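Local coordinates for 457aa long hypothetical protein (Pyrococcus horikoshii, PDB 2CSU) that is of unknown function but combines a Rossmann-type CoA-binding domain with flavodoxin-like and ligase-CoA domains of the succinyl-CoA ligase families, at residues A207-G212 with I233-G238; A163-K168 with N274-M279; E192-L197 with K217-V222. All coordinates share one frame; numbering follows the deposited sequence.

Contact 1 of 3, residues A207-G212 with I233-G238; sequences ALYIEG and IALKAG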
# COMPACT_ATOMS: atom_id res chain seq x y z
N ALA A 207 17.57 -0.16 -7.58
CA ALA A 207 16.58 0.85 -7.25
C ALA A 207 17.36 1.99 -6.61
O ALA A 207 18.25 1.74 -5.80
CB ALA A 207 15.55 0.29 -6.26
N LEU A 208 17.04 3.22 -6.99
CA LEU A 208 17.76 4.36 -6.44
C LEU A 208 16.85 5.43 -5.86
O LEU A 208 15.83 5.76 -6.45
CB LEU A 208 18.63 5.03 -7.52
CG LEU A 208 19.76 4.30 -8.26
CD1 LEU A 208 20.36 5.26 -9.30
CD2 LEU A 208 20.84 3.86 -7.29
N TYR A 209 17.21 5.96 -4.69
CA TYR A 209 16.47 7.08 -4.13
C TYR A 209 17.50 8.20 -4.19
O TYR A 209 18.41 8.25 -3.36
CB TYR A 209 16.05 6.89 -2.67
CG TYR A 209 15.45 8.19 -2.13
CD1 TYR A 209 14.18 8.60 -2.54
CD2 TYR A 209 16.16 9.02 -1.28
CE1 TYR A 209 13.63 9.80 -2.12
CE2 TYR A 209 15.63 10.25 -0.85
CZ TYR A 209 14.35 10.63 -1.27
OH TYR A 209 13.79 11.82 -0.87
N ILE A 210 17.34 9.08 -5.16
CA ILE A 210 18.28 10.17 -5.36
C ILE A 210 17.82 11.54 -4.91
O ILE A 210 16.71 11.97 -5.20
CB ILE A 210 18.67 10.31 -6.85
CG1 ILE A 210 19.22 8.99 -7.38
CG2 ILE A 210 19.67 11.44 -7.03
CD1 ILE A 210 19.20 8.88 -8.89
N GLU A 211 18.70 12.23 -4.19
CA GLU A 211 18.45 13.58 -3.76
C GLU A 211 19.29 14.41 -4.72
O GLU A 211 18.88 15.48 -5.15
CB GLU A 211 18.88 13.77 -2.31
CG GLU A 211 17.81 13.34 -1.32
CD GLU A 211 18.25 13.44 0.12
OE1 GLU A 211 19.26 14.11 0.39
OE2 GLU A 211 17.56 12.85 0.98
N GLY A 212 20.45 13.87 -5.09
CA GLY A 212 21.26 14.50 -6.13
C GLY A 212 22.64 13.87 -6.23
O GLY A 212 23.23 13.40 -5.26
N ILE A 233 16.19 1.79 -11.57
CA ILE A 233 14.96 2.55 -11.32
C ILE A 233 15.27 3.65 -10.30
O ILE A 233 15.68 3.35 -9.17
CB ILE A 233 13.82 1.66 -10.76
CG1 ILE A 233 13.50 0.50 -11.71
CG2 ILE A 233 12.55 2.48 -10.60
CD1 ILE A 233 14.61 -0.48 -11.91
N ALA A 234 15.07 4.91 -10.69
CA ALA A 234 15.34 6.04 -9.81
C ALA A 234 14.12 6.85 -9.40
O ALA A 234 13.29 7.23 -10.22
CB ALA A 234 16.36 6.98 -10.46
N LEU A 235 14.03 7.12 -8.10
CA LEU A 235 12.97 7.93 -7.52
C LEU A 235 13.71 9.21 -7.13
O LEU A 235 14.54 9.20 -6.21
CB LEU A 235 12.37 7.25 -6.27
CG LEU A 235 11.43 8.11 -5.39
CD1 LEU A 235 10.27 8.65 -6.22
CD2 LEU A 235 10.92 7.28 -4.21
N LYS A 236 13.46 10.29 -7.86
CA LYS A 236 14.12 11.57 -7.62
C LYS A 236 13.23 12.51 -6.81
O LYS A 236 12.10 12.81 -7.17
CB LYS A 236 14.47 12.21 -8.96
CG LYS A 236 15.01 13.63 -8.80
CD LYS A 236 16.48 13.66 -8.38
CE LYS A 236 17.04 15.08 -8.28
NZ LYS A 236 16.59 15.71 -7.04
N ALA A 237 13.76 12.94 -5.65
CA ALA A 237 12.99 13.84 -4.80
C ALA A 237 13.20 15.30 -5.20
O ALA A 237 14.29 15.73 -5.56
CB ALA A 237 13.45 13.63 -3.35
N GLY A 238 12.09 16.06 -5.16
CA GLY A 238 12.20 17.49 -5.43
C GLY A 238 11.32 17.92 -6.61
O GLY A 238 10.52 17.16 -7.14
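Ala207 and Ile233 sit opposite each other on two neighbouring parallel strands. The strands belong to one beta-alpha-beta unit, with helix 216-229 as the crossover, in the flavodoxin-like domain of the succinyl-CoA ligase family. Their short axes pass 4.6 Å apart and are turned 19° against each other. Leu208 carries the first pair of backbone bonds. Its N donates to Ile233 O at 2.6 Å, and its O accepts from Leu235 N. On the same residue, CB lies beside Ala234 CB on the face of the sheet that helix 216-229 also packs on.

Tyr209 turns to the other face, where helix 276-283 packs. Its CG is anti to the backbone N (chi1 173°), and the ring runs out past Leu235 to Ala237. Ring atom CD1 sits 3.9 Å from Leu235 CD2, which lies at the ring edge. Farther out, OH comes within 3.1 Å of Ala237 CB. This hydroxyl is buried here with no polar partner in the model. Gly304 and Val307 of the second subunit pack on Tyr209 and Ala237.

Ile210 repeats the backbone pattern, taking Leu235 O with its N and giving its O to Ala237 N. Its CD1 reaches back to Ala234 CB at 3.8 Å, while CG2 crosses the Lys236 chain at about a right angle. Beyond the strand, the carbonyl of Glu211 takes a side-chain donor. Lys236 bends at chi2 and chi4, and its NZ grips two carbonyls: Glu211 O at 3.0 Å, from above the carbonyl plane, and Ala237 O at 2.7 Å.

Contact 2 of 3, residues A163-K168 with N274-M279; sequences AGIVYK and NTIDEM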
# COMPACT_ATOMS: atom_id res chain seq x y z
N ALA A 163 15.38 3.13 6.02
CA ALA A 163 14.82 2.31 7.09
C ALA A 163 13.31 2.09 6.92
O ALA A 163 12.80 0.97 7.06
CB ALA A 163 15.10 2.95 8.44
N GLY A 164 12.59 3.17 6.62
CA GLY A 164 11.16 3.07 6.46
C GLY A 164 10.73 2.15 5.34
O GLY A 164 9.70 1.48 5.42
N ILE A 165 11.52 2.12 4.28
CA ILE A 165 11.23 1.27 3.14
C ILE A 165 11.53 -0.18 3.52
O ILE A 165 10.78 -1.08 3.20
CB ILE A 165 12.02 1.76 1.88
CG1 ILE A 165 11.35 3.02 1.34
CG2 ILE A 165 12.05 0.69 0.79
CD1 ILE A 165 12.08 3.71 0.19
N VAL A 166 12.63 -0.40 4.25
CA VAL A 166 12.97 -1.74 4.69
C VAL A 166 11.80 -2.30 5.51
O VAL A 166 11.35 -3.42 5.27
CB VAL A 166 14.26 -1.73 5.53
CG1 VAL A 166 14.46 -3.07 6.23
CG2 VAL A 166 15.45 -1.44 4.63
N TYR A 167 11.28 -1.51 6.44
CA TYR A 167 10.15 -1.97 7.25
C TYR A 167 8.95 -2.21 6.37
O TYR A 167 8.17 -3.13 6.60
CB TYR A 167 9.76 -0.95 8.33
CG TYR A 167 10.92 -0.50 9.19
CD1 TYR A 167 12.05 -1.31 9.35
CD2 TYR A 167 10.90 0.75 9.82
CE1 TYR A 167 13.13 -0.89 10.11
CE2 TYR A 167 11.98 1.17 10.60
CZ TYR A 167 13.09 0.34 10.73
OH TYR A 167 14.17 0.75 11.48
N LYS A 168 8.79 -1.35 5.37
CA LYS A 168 7.67 -1.47 4.45
C LYS A 168 7.70 -2.81 3.73
O LYS A 168 6.76 -3.58 3.80
CB LYS A 168 7.69 -0.34 3.43
CG LYS A 168 6.50 -0.37 2.46
CD LYS A 168 6.53 0.83 1.51
CE LYS A 168 5.16 1.12 0.92
NZ LYS A 168 4.62 0.09 -0.00
N ASN A 274 7.86 7.71 -9.61
CA ASN A 274 7.46 8.95 -8.96
C ASN A 274 7.03 8.71 -7.52
O ASN A 274 6.74 9.67 -6.81
CB ASN A 274 6.35 9.63 -9.73
CG ASN A 274 6.64 9.68 -11.22
OD1 ASN A 274 7.63 10.29 -11.65
ND2 ASN A 274 5.79 9.03 -12.01
N THR A 275 6.96 7.44 -7.11
CA THR A 275 6.61 7.10 -5.74
C THR A 275 7.45 5.91 -5.27
O THR A 275 8.08 5.21 -6.07
CB THR A 275 5.13 6.70 -5.54
OG1 THR A 275 4.91 5.40 -6.09
CG2 THR A 275 4.19 7.72 -6.20
N ILE A 276 7.45 5.69 -3.96
CA ILE A 276 8.17 4.59 -3.36
C ILE A 276 7.65 3.30 -4.00
O ILE A 276 8.42 2.53 -4.59
CB ILE A 276 7.93 4.58 -1.83
CG1 ILE A 276 8.64 5.77 -1.20
CG2 ILE A 276 8.44 3.27 -1.20
CD1 ILE A 276 8.15 6.11 0.23
N ASP A 277 6.34 3.10 -3.92
CA ASP A 277 5.70 1.92 -4.47
C ASP A 277 6.01 1.65 -5.93
O ASP A 277 6.19 0.50 -6.32
CB ASP A 277 4.19 1.96 -4.23
CG ASP A 277 3.80 1.29 -2.91
OD1 ASP A 277 4.02 0.07 -2.81
OD2 ASP A 277 3.29 1.96 -1.99
N GLU A 278 6.10 2.70 -6.74
CA GLU A 278 6.42 2.51 -8.15
C GLU A 278 7.85 2.02 -8.28
O GLU A 278 8.13 1.12 -9.06
CB GLU A 278 6.27 3.82 -8.94
CG GLU A 278 4.85 4.36 -9.02
CD GLU A 278 4.73 5.55 -9.96
OE1 GLU A 278 5.76 5.98 -10.54
OE2 GLU A 278 3.60 6.07 -10.12
N MSE A 279 8.76 2.65 -7.54
CA MSE A 279 10.18 2.30 -7.56
C MSE A 279 10.33 0.80 -7.23
O MSE A 279 11.01 0.07 -7.94
CB MSE A 279 10.96 3.14 -6.52
CG MSE A 279 12.50 2.87 -6.46
SE MSE A 279 13.40 3.56 -5.01
CE MSE A 279 12.66 2.57 -3.70
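Ile165 and Ile276 bring together two helices of the flavodoxin-like alpha/beta domain, helix 159-171 and the start of helix 276-283. Both helices rest on Phe154 of strand 152-156, through Ile165 and Met279.

The apolar part centres on Ile276 CG2. This methyl is anti to the backbone N and points at the other helix. It meets Ile165 CG1 and Ile165 CD1, each at 3.9 Å, and the two side chains cross at a slant. The aliphatic part of Lys168 adds to this patch, with CD 4.1 Å from the same Ile276 CG2. Selenomethionine Met279 bends at chi3 and brings its CE to Ile165 CD1.

One helix end is capped within its own segment. Thr275 is the N-cap, and its OG1 accepts from Glu278 N at 3.0 Å.

The charged part lies beside the apolar patch. Lys168 forms a salt bridge with Glu172, one turn further along its own helix. Arg433 of the second subunit approaches the Asp277 carboxylate, but the placing of OD2, the atom it would meet, is uncertain. The Lys168 chain stays extended until its last torsion, where it bends (chi4 -67°) and turns the ammonium to the carboxylate. There NZ meets Asp277 OD1 in a salt bridge at 2.9 Å on the syn side, 33° out of the carboxylate plane.

Contact 3 of 3, residues E192-L197 with K217-V222; sequences ELMEYL and KKFMEV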
# COMPACT_ATOMS: atom_id res chain seq x y z
N GLU A 192 30.00 4.51 -8.88
CA GLU A 192 30.89 3.43 -8.53
C GLU A 192 30.08 2.21 -8.09
O GLU A 192 30.46 1.08 -8.38
CB GLU A 192 31.85 3.86 -7.43
CG GLU A 192 33.07 4.63 -7.96
CD GLU A 192 33.53 5.73 -7.02
OE1 GLU A 192 33.74 5.45 -5.82
OE2 GLU A 192 33.69 6.88 -7.48
N LEU A 193 28.97 2.45 -7.41
CA LEU A 193 28.13 1.36 -6.96
C LEU A 193 27.44 0.68 -8.14
O LEU A 193 27.36 -0.54 -8.19
CB LEU A 193 27.12 1.85 -5.94
CG LEU A 193 27.70 2.09 -4.54
CD1 LEU A 193 26.60 2.65 -3.65
CD2 LEU A 193 28.26 0.79 -3.96
N MSE A 194 26.96 1.48 -9.09
CA MSE A 194 26.30 0.93 -10.27
C MSE A 194 27.30 0.14 -11.10
O MSE A 194 26.94 -0.84 -11.73
CB MSE A 194 25.68 2.04 -11.13
CG MSE A 194 24.35 2.57 -10.62
SE MSE A 194 23.69 4.03 -11.52
CE MSE A 194 24.99 4.93 -11.47
N GLU A 195 28.57 0.57 -11.10
CA GLU A 195 29.56 -0.16 -11.87
C GLU A 195 29.75 -1.54 -11.25
O GLU A 195 29.77 -2.55 -11.94
CB GLU A 195 30.91 0.59 -11.90
CG GLU A 195 30.94 1.76 -12.89
CD GLU A 195 32.26 2.55 -12.85
OE1 GLU A 195 32.71 2.92 -11.74
OE2 GLU A 195 32.83 2.79 -13.93
N TYR A 196 29.87 -1.59 -9.93
CA TYR A 196 30.05 -2.88 -9.27
C TYR A 196 28.82 -3.80 -9.41
O TYR A 196 28.96 -4.99 -9.73
CB TYR A 196 30.36 -2.64 -7.79
CG TYR A 196 30.10 -3.84 -6.91
CD1 TYR A 196 30.98 -4.92 -6.88
CD2 TYR A 196 28.96 -3.89 -6.10
CE1 TYR A 196 30.75 -6.01 -6.06
CE2 TYR A 196 28.72 -4.98 -5.28
CZ TYR A 196 29.61 -6.04 -5.26
OH TYR A 196 29.36 -7.12 -4.45
N LEU A 197 27.63 -3.25 -9.17
CA LEU A 197 26.39 -4.00 -9.24
C LEU A 197 26.05 -4.49 -10.64
O LEU A 197 25.27 -5.42 -10.81
CB LEU A 197 25.24 -3.15 -8.69
CG LEU A 197 25.24 -2.88 -7.19
CD1 LEU A 197 24.23 -1.80 -6.85
CD2 LEU A 197 24.90 -4.17 -6.45
N LYS A 217 27.86 13.81 -14.99
CA LYS A 217 28.45 13.30 -16.22
C LYS A 217 28.83 11.83 -16.09
O LYS A 217 28.48 11.01 -16.94
CB LYS A 217 29.70 14.12 -16.57
CG LYS A 217 30.51 13.60 -17.75
CD LYS A 217 29.76 13.71 -19.08
CE LYS A 217 30.39 12.86 -20.16
NZ LYS A 217 29.84 11.48 -20.13
N LYS A 218 29.57 11.50 -15.03
CA LYS A 218 30.01 10.13 -14.78
C LYS A 218 28.80 9.21 -14.54
O LYS A 218 28.75 8.08 -15.03
CB LYS A 218 30.94 10.10 -13.57
CG LYS A 218 31.46 8.72 -13.21
CD LYS A 218 32.27 8.76 -11.92
CE LYS A 218 32.82 7.37 -11.55
NZ LYS A 218 33.55 7.40 -10.25
N PHE A 219 27.83 9.72 -13.79
CA PHE A 219 26.62 8.98 -13.47
C PHE A 219 25.88 8.54 -14.74
O PHE A 219 25.58 7.36 -14.93
CB PHE A 219 25.70 9.85 -12.61
CG PHE A 219 24.44 9.15 -12.15
CD1 PHE A 219 24.32 8.71 -10.83
CD2 PHE A 219 23.38 8.94 -13.04
CE1 PHE A 219 23.15 8.07 -10.40
CE2 PHE A 219 22.20 8.29 -12.61
CZ PHE A 219 22.09 7.86 -11.29
N MSE A 220 25.59 9.50 -15.61
CA MSE A 220 24.87 9.20 -16.84
C MSE A 220 25.58 8.22 -17.76
O MSE A 220 24.95 7.31 -18.31
CB MSE A 220 24.55 10.50 -17.59
CG MSE A 220 23.36 11.28 -17.01
SE MSE A 220 22.24 10.25 -16.00
CE MSE A 220 21.43 11.47 -15.07
N GLU A 221 26.89 8.37 -17.92
CA GLU A 221 27.63 7.47 -18.79
C GLU A 221 27.74 6.07 -18.20
O GLU A 221 27.75 5.08 -18.93
CB GLU A 221 29.02 8.03 -19.10
CG GLU A 221 29.76 7.26 -20.19
CD GLU A 221 28.95 7.14 -21.49
OE1 GLU A 221 28.62 8.18 -22.10
OE2 GLU A 221 28.65 5.99 -21.91
N VAL A 222 27.81 5.98 -16.88
CA VAL A 222 27.87 4.67 -16.22
C VAL A 222 26.48 4.04 -16.36
O VAL A 222 26.35 2.87 -16.70
CB VAL A 222 28.24 4.81 -14.72
CG1 VAL A 222 27.72 3.61 -13.94
CG2 VAL A 222 29.76 4.91 -14.56
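A Met-aromatic contact joins helix 190-197 to helix 216-229: selenomethionine Met194 lies over one face of the Phe219 ring. Its CE is 4.0 Å from the ring centroid and 18° off the ring normal, a CH-pi approach displaced toward the rim. The SE atom lies above the same ring at 4.5 Å from its centroid. The Met194 chain bends at its last torsion (chi3 -50°), which brings the methyl over the ring. The two side chains cross at about a right angle.

Val222 lies about one turn further along the second helix. Its CG1 touches Met194 CB at 3.8 Å. Its CG2 meets the Glu195 chain, which crosses it at about a right angle, 3.8 Å from Glu195 CG, so a glutamate supplies carbon surface to this packing. The two helices run nearly parallel, with short axes 9.8 Å apart and crossing at 18°.

Both helices lie on the same side of the parallel part of the sheet of the flavodoxin-like domain, side by side in one helical layer. Leu197 and Phe219 both rest on strand 205-210, which lies between the helices in the chain. Phe219 packs there on Leu208 and Ile210.

Away from the sheet the contact becomes polar. Glu192 starts off pointing away from the other helix, but its bent chain brings the carboxylate back. Its OE1 pairs with Arg123. Lys218 is fully extended and reaches across toward it. Glu195 OE1 is 4.8 Å from Lys218 NZ, too far for a salt bridge. The Lys218 NZ ends 2.8 Å from Glu192 OE2 in a salt bridge.

All three contacts lie in the flavodoxin-like domain, around strand 205-210. Contact 1 pairs that strand with strand 232-236. The centre of contact 2 is about 11 Å from that of contact 1, on the sheet face carrying Tyr209 and Leu235. The centre of contact 3 is about 14 Å from that of contact 1, on the face carrying Leu208 and Ile210. The sheet thus separates contacts 2 and 3, whose nearest atoms are about 12 Å apart. Leu235 packs on residues 274-276, and Leu208 meets Met194 and Phe219. Along the chain, contact 2 encloses the other two, whose segments alternate. Contacts 1 and 2 also touch the second subunit, consistent with the Tyr209 face joining the subunit interface.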